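Local atomic coordinates of aminoglycoside N(3)-acetyltransferase, AAC(3)-IVa (Escherichia coli, PDB entry 6MN3), a protein that transfers an acetyl group from acetyl-CoA to the N3 position of 2-deoxystreptamine antibiotics, probably giving resistance to gentamicin, tobramycin and apramycin among others. Residues G232-G235 with I240-H243; E11-L16 with R51-P56; P95-S100 with A105-G110. All blocks are in the same frame, centred on the assembly; numbering follows the deposited sequence.

Interaction 1. Residues G232-G235 with I240-H243; sequences GQLG and IFLH. With ZN (zinc ion), chain D.
Leu234 reaches across from the end of helix 223-236 and places one methyl, CD2, against both Ile240 and Phe241, meeting each of these side chains at about a right angle. On the isoleucine the touch falls on the branch methyl: Leu234 CD2 lies 3.8 Å from Ile240 CG2. That branch sits between the backbone N and the carbonyl carbon of its own residue, because CG1 has swung anti to the N (chi1 179°). The same CG2 rests 4.1 Å above the plane of the neighbouring Phe241 ring, over its centre, so it separates that ring from the helix backbone, with Gln233 O 4.1 Å away from Ile240 CG2. Leu234 CD2 approaches the ring obliquely, 4.1 Å from Phe241 CD2. No hydrogen bond crosses between the two segments; the contact between them is mainly methyl and ring packing. Further out, Trp201 of helix 197-204 touches both Gln233 and Ile240, and Phe195 meets the Phe241 ring edge-to-face. Two residues beyond the phenylalanine the chain arrives at the metal, where His243 ND1 binds the zinc ion at 2.2 Å. Cys191, Cys249 and Cys252 complete the coordination, and the last two form a CxxC pair. The loop after helix 223-236, anchored on the helix by Ile240 and Phe241, thus runs on into a zinc site of three cysteines and one histidine.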
# COMPACT_ATOMS: atom_id res chain seq x y z
N GLY A 232 10.65 -15.92 2.70
CA GLY A 232 11.79 -16.61 3.27
C GLY A 232 11.91 -16.40 4.77
O GLY A 232 12.22 -17.34 5.51
N GLN A 233 11.68 -15.17 5.23
CA GLN A 233 11.74 -14.90 6.66
C GLN A 233 10.55 -15.52 7.39
O GLN A 233 10.69 -16.00 8.52
CB GLN A 233 11.79 -13.39 6.91
CG GLN A 233 13.03 -12.72 6.36
CD GLN A 233 14.26 -12.96 7.21
OE1 GLN A 233 14.17 -13.45 8.34
NE2 GLN A 233 15.43 -12.62 6.67
N LEU A 234 9.37 -15.52 6.76
CA LEU A 234 8.22 -16.18 7.36
C LEU A 234 8.39 -17.69 7.37
O LEU A 234 7.88 -18.36 8.28
CB LEU A 234 6.94 -15.79 6.61
CG LEU A 234 6.42 -14.37 6.83
CD1 LEU A 234 5.55 -13.92 5.67
CD2 LEU A 234 5.66 -14.26 8.15
N GLY A 235 9.09 -18.24 6.37
CA GLY A 235 9.34 -19.67 6.37
C GLY A 235 10.25 -20.12 7.49
O GLY A 235 10.18 -21.27 7.94
N ILE A 240 7.63 -13.82 12.79
CA ILE A 240 8.73 -12.86 12.71
C ILE A 240 8.21 -11.43 12.85
O ILE A 240 8.90 -10.56 13.41
CB ILE A 240 9.51 -13.06 11.40
CG1 ILE A 240 10.66 -12.05 11.28
CG2 ILE A 240 8.59 -12.95 10.19
CD1 ILE A 240 11.86 -12.39 12.15
N PHE A 241 7.00 -11.16 12.36
CA PHE A 241 6.42 -9.83 12.40
C PHE A 241 5.70 -9.53 13.71
O PHE A 241 5.14 -8.44 13.86
CB PHE A 241 5.44 -9.65 11.24
CG PHE A 241 6.09 -9.62 9.88
CD1 PHE A 241 7.31 -8.99 9.70
CD2 PHE A 241 5.49 -10.23 8.79
CE1 PHE A 241 7.91 -8.96 8.46
CE2 PHE A 241 6.08 -10.20 7.55
CZ PHE A 241 7.30 -9.57 7.38
N LEU A 242 5.71 -10.46 14.66
CA LEU A 242 5.01 -10.29 15.93
C LEU A 242 5.97 -9.79 16.99
O LEU A 242 7.05 -10.36 17.18
CB LEU A 242 4.36 -11.60 16.38
CG LEU A 242 3.17 -12.12 15.59
CD1 LEU A 242 2.42 -13.16 16.41
CD2 LEU A 242 2.25 -10.99 15.17
N HIS A 243 5.58 -8.72 17.69
CA HIS A 243 6.35 -8.26 18.83
C HIS A 243 6.42 -9.37 19.88
O HIS A 243 5.42 -10.05 20.12
CB HIS A 243 5.72 -7.01 19.44
CG HIS A 243 6.30 -5.73 18.93
ND1 HIS A 243 5.64 -4.93 18.03
CD2 HIS A 243 7.47 -5.11 19.21
CE1 HIS A 243 6.38 -3.87 17.76
NE2 HIS A 243 7.49 -3.95 18.47
ZN ZN D . 3.48 -5.21 18.10

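Interaction 2. Residues E11-L16 with R51-P56; sequences ELIGQL and RAALGP
Ile13 is the first residue of helix 9-19 in this segment to meet the end of helix 42-54, and it does so with both of its branches. Its longer arm runs to Ala52, ending with Ile13 CD1 3.6 Å from Ala52 CB. The shorter branch settles on the next residue: Ile13 CG2 lies 4.0 Å from Ala53 CA and 4.1 Å from Ala53 CB. The split follows from the first torsion (chi1 -55°), which turns CG1 anti to the carbonyl carbon and leaves CG2 anti to the backbone N, so each branch falls on one of two successive alanines. Because the partners carry single methyls, the backbones can come close, with Ile13 CA only 5.4 Å from Ala53 CA. Gln15, two residues on, turns elsewhere, and its side-chain oxygen accepts a hydrogen bond from Gly214 N. One turn after the isoleucine, Leu16 comes back to the same alanine, its CB 4.1 Å from Ala53 CB, while the rest of its side chain packs on Leu50 and on Val213 of strand 208-213. Ala53 CB is therefore met by Ile13 and Leu16 together. Just past it the second helix ends: Gly55 N still bonds to Arg51 O at 2.9 Å, but Gly55 takes a positive phi (80°) and the chain leaves the helical path. Wholly apolar, the contact is a close helix-to-helix seam at small residues, and helix 42-54 itself belongs to the beta-alpha-beta crossover between the parallel strands 26-31 and 59-63.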
# COMPACT_ATOMS: atom_id res chain seq x y z
N GLU A 11 10.42 18.53 -11.76
CA GLU A 11 11.48 18.05 -10.87
C GLU A 11 11.09 16.74 -10.21
O GLU A 11 11.92 15.83 -10.08
CB GLU A 11 11.80 19.10 -9.82
CG GLU A 11 12.35 20.40 -10.37
CD GLU A 11 12.72 21.38 -9.27
OE1 GLU A 11 11.82 22.10 -8.80
OE2 GLU A 11 13.90 21.42 -8.87
N LEU A 12 9.83 16.62 -9.79
CA LEU A 12 9.38 15.39 -9.15
C LEU A 12 9.44 14.21 -10.11
O LEU A 12 9.76 13.09 -9.71
CB LEU A 12 7.96 15.57 -8.60
CG LEU A 12 7.78 16.66 -7.54
CD1 LEU A 12 6.31 17.04 -7.40
CD2 LEU A 12 8.35 16.22 -6.21
N ILE A 13 9.13 14.44 -11.39
CA ILE A 13 9.24 13.38 -12.38
C ILE A 13 10.68 12.90 -12.49
O ILE A 13 10.95 11.70 -12.55
CB ILE A 13 8.70 13.85 -13.75
CG1 ILE A 13 7.27 14.37 -13.62
CG2 ILE A 13 8.74 12.72 -14.76
CD1 ILE A 13 6.79 15.14 -14.84
N GLY A 14 11.63 13.84 -12.50
CA GLY A 14 13.03 13.46 -12.58
C GLY A 14 13.48 12.66 -11.37
O GLY A 14 14.21 11.67 -11.51
N GLN A 15 13.05 13.07 -10.18
CA GLN A 15 13.38 12.30 -8.98
C GLN A 15 12.79 10.90 -9.05
O GLN A 15 13.45 9.92 -8.68
CB GLN A 15 12.86 13.03 -7.74
CG GLN A 15 13.61 14.31 -7.38
CD GLN A 15 13.00 15.01 -6.19
OE1 GLN A 15 11.78 15.13 -6.09
NE2 GLN A 15 13.85 15.47 -5.28
N LEU A 16 11.55 10.78 -9.54
CA LEU A 16 10.91 9.48 -9.63
C LEU A 16 11.62 8.57 -10.63
O LEU A 16 11.76 7.36 -10.40
CB LEU A 16 9.44 9.65 -10.01
CG LEU A 16 8.55 10.14 -8.87
CD1 LEU A 16 7.31 10.83 -9.40
CD2 LEU A 16 8.18 8.97 -7.97
N ARG A 51 1.91 10.11 -12.60
CA ARG A 51 1.34 9.63 -13.85
C ARG A 51 2.24 9.95 -15.03
O ARG A 51 2.34 9.16 -15.98
CB ARG A 51 -0.05 10.22 -14.05
CG ARG A 51 -1.02 9.86 -12.93
CD ARG A 51 -2.45 9.82 -13.44
NE ARG A 51 -2.67 8.72 -14.37
CZ ARG A 51 -3.78 8.57 -15.09
NH1 ARG A 51 -4.77 9.45 -14.98
NH2 ARG A 51 -3.90 7.54 -15.92
N ALA A 52 2.92 11.10 -15.00
CA ALA A 52 3.83 11.45 -16.09
C ALA A 52 5.05 10.53 -16.10
O ALA A 52 5.50 10.11 -17.16
CB ALA A 52 4.24 12.91 -15.97
N ALA A 53 5.59 10.22 -14.92
CA ALA A 53 6.72 9.30 -14.85
C ALA A 53 6.33 7.92 -15.37
O ALA A 53 7.14 7.23 -15.99
CB ALA A 53 7.23 9.20 -13.41
N LEU A 54 5.08 7.50 -15.13
CA LEU A 54 4.62 6.22 -15.64
C LEU A 54 4.36 6.27 -17.14
O LEU A 54 4.57 5.27 -17.84
CB LEU A 54 3.35 5.78 -14.91
CG LEU A 54 3.53 5.34 -13.46
CD1 LEU A 54 2.18 5.09 -12.84
CD2 LEU A 54 4.39 4.09 -13.39
N GLY A 55 3.90 7.40 -17.65
CA GLY A 55 3.58 7.53 -19.06
C GLY A 55 2.23 6.95 -19.39
O GLY A 55 1.54 6.37 -18.54
N PRO A 56 1.81 7.10 -20.65
CA PRO A 56 0.48 6.61 -21.05
C PRO A 56 0.31 5.11 -20.91
O PRO A 56 -0.83 4.64 -20.79
CB PRO A 56 0.37 7.05 -22.52
CG PRO A 56 1.39 8.14 -22.68
CD PRO A 56 2.51 7.77 -21.76

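Interaction 3. Residues P95-S100 with A105-G110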
# COMPACT_ATOMS: atom_id res chain seq x y z
N PRO A 95 -10.79 11.98 -12.85
CA PRO A 95 -11.46 11.27 -13.94
C PRO A 95 -10.73 9.99 -14.33
O PRO A 95 -9.50 9.92 -14.32
CB PRO A 95 -11.45 12.28 -15.09
CG PRO A 95 -11.33 13.60 -14.42
CD PRO A 95 -10.45 13.36 -13.23
N ASN A 96 -11.52 8.97 -14.69
CA ASN A 96 -11.10 7.70 -15.27
C ASN A 96 -10.23 6.84 -14.35
O ASN A 96 -9.64 5.86 -14.83
CB ASN A 96 -10.35 7.87 -16.60
CG ASN A 96 -11.00 8.90 -17.51
OD1 ASN A 96 -11.08 10.08 -17.18
ND2 ASN A 96 -11.47 8.45 -18.67
N VAL A 97 -10.13 7.14 -13.06
CA VAL A 97 -9.46 6.24 -12.13
C VAL A 97 -10.50 5.33 -11.52
O VAL A 97 -11.53 5.79 -11.00
CB VAL A 97 -8.67 7.01 -11.06
CG1 VAL A 97 -9.05 8.46 -11.04
CG2 VAL A 97 -8.83 6.37 -9.68
N LYS A 98 -10.26 4.02 -11.61
CA LYS A 98 -11.20 3.03 -11.12
C LYS A 98 -10.99 2.78 -9.64
O LYS A 98 -9.97 3.15 -9.06
CB LYS A 98 -11.06 1.72 -11.91
CG LYS A 98 -10.70 1.90 -13.39
CD LYS A 98 -11.76 2.70 -14.14
CE LYS A 98 -11.32 2.97 -15.57
NZ LYS A 98 -12.14 4.03 -16.24
N ARG A 99 -11.98 2.15 -9.01
CA ARG A 99 -11.96 1.92 -7.58
C ARG A 99 -12.70 0.63 -7.28
O ARG A 99 -13.73 0.34 -7.90
CB ARG A 99 -12.59 3.10 -6.83
CG ARG A 99 -12.13 3.26 -5.40
CD ARG A 99 -12.84 4.43 -4.74
NE ARG A 99 -12.35 4.67 -3.39
CZ ARG A 99 -12.96 5.45 -2.51
NH1 ARG A 99 -14.09 6.07 -2.84
NH2 ARG A 99 -12.45 5.62 -1.30
N SER A 100 -12.17 -0.14 -6.33
CA SER A 100 -12.80 -1.40 -5.97
C SER A 100 -14.14 -1.16 -5.29
O SER A 100 -14.37 -0.12 -4.68
CB SER A 100 -11.88 -2.21 -5.06
OG SER A 100 -10.61 -2.42 -5.65
N ALA A 105 -10.86 -1.17 -0.52
CA ALA A 105 -10.69 -0.83 -1.92
C ALA A 105 -9.31 -0.24 -2.21
O ALA A 105 -8.61 0.26 -1.32
CB ALA A 105 -11.77 0.15 -2.36
N PHE A 106 -8.93 -0.32 -3.48
CA PHE A 106 -7.80 0.39 -4.04
C PHE A 106 -8.30 1.29 -5.17
O PHE A 106 -9.45 1.20 -5.61
CB PHE A 106 -6.74 -0.58 -4.57
CG PHE A 106 -5.84 -1.14 -3.50
CD1 PHE A 106 -4.50 -0.78 -3.44
CD2 PHE A 106 -6.32 -2.05 -2.57
CE1 PHE A 106 -3.67 -1.29 -2.47
CE2 PHE A 106 -5.49 -2.57 -1.60
CZ PHE A 106 -4.16 -2.19 -1.55
N ALA A 107 -7.42 2.17 -5.64
CA ALA A 107 -7.71 3.02 -6.78
C ALA A 107 -6.61 2.87 -7.81
O ALA A 107 -5.43 2.79 -7.46
CB ALA A 107 -7.85 4.49 -6.36
N ALA A 108 -6.99 2.82 -9.08
CA ALA A 108 -6.03 2.59 -10.15
C ALA A 108 -6.43 3.37 -11.39
O ALA A 108 -7.62 3.46 -11.72
CB ALA A 108 -5.92 1.09 -10.47
N ALA A 109 -5.43 3.93 -12.07
CA ALA A 109 -5.64 4.68 -13.30
C ALA A 109 -4.54 4.30 -14.29
O ALA A 109 -3.36 4.44 -13.98
CB ALA A 109 -5.62 6.19 -13.04
N GLY A 110 -4.95 3.82 -15.46
CA GLY A 110 -4.01 3.36 -16.46
C GLY A 110 -4.57 2.19 -17.24
O GLY A 110 -5.67 1.70 -16.96
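A beta hairpin brings strand 98-99, an outermost strand of the mixed sheet, antiparallel against strand 106-109. Lys98 and Ala108 are its hydrogen-bonded pair: Lys98 N gives to Ala108 O at 2.7 Å, and Ala108 N returns the bond to Lys98 O at 3.0 Å. Arg99 and Ala107 follow as a non-hydrogen-bonded pair. Beyond them Ser100 N bonds to Phe106 O at 3.1 Å. The serine hydroxyl, held beside its own backbone N by chi1 of -56°, takes a weak bond from Phe106 N, with Ser100 OG 3.5 Å from it, while Ser100 CB packs 3.6 Å from Ala105 CB. At the other end Val97 spans two alanines, CB 3.7 Å from Ala109 CB and CG2 3.9 Å from Ala107 CB. The extended Arg99 chain passes Phe106 O with its CG and sends the guanidinium onward: it bonds to Ser78 O and Ser64 OG and makes a cation-pi contact with Trp92. On the opposite face Ala108 lies on helix 113-117. Strand 106-109 also bonds to strand 59-63, so this two-stranded hairpin forms one border of the central alpha/beta sheet.

In the fold
Along the chain the contacts come in the order 2, 3, 1, and their chemistry differs. Interaction 3 is the most buried and the one built on backbone hydrogen bonds; interactions 1 and 2 are partly buried and rest mainly on apolar side chains, with no hydrogen bond across, although interaction 1 runs on into a metal site. Interactions 2 and 3 are neighbours, their centres about 19 Å apart, and they touch where Arg51 NH2 packs 3.6 Å from Ala109 CB. They also share strand 59-63, which receives helix 42-54 on one hand and pairs with strand 106-109 on the other. Interaction 1 lies across the chain's centre from both, its nearest atoms about 16 Å from interaction 3.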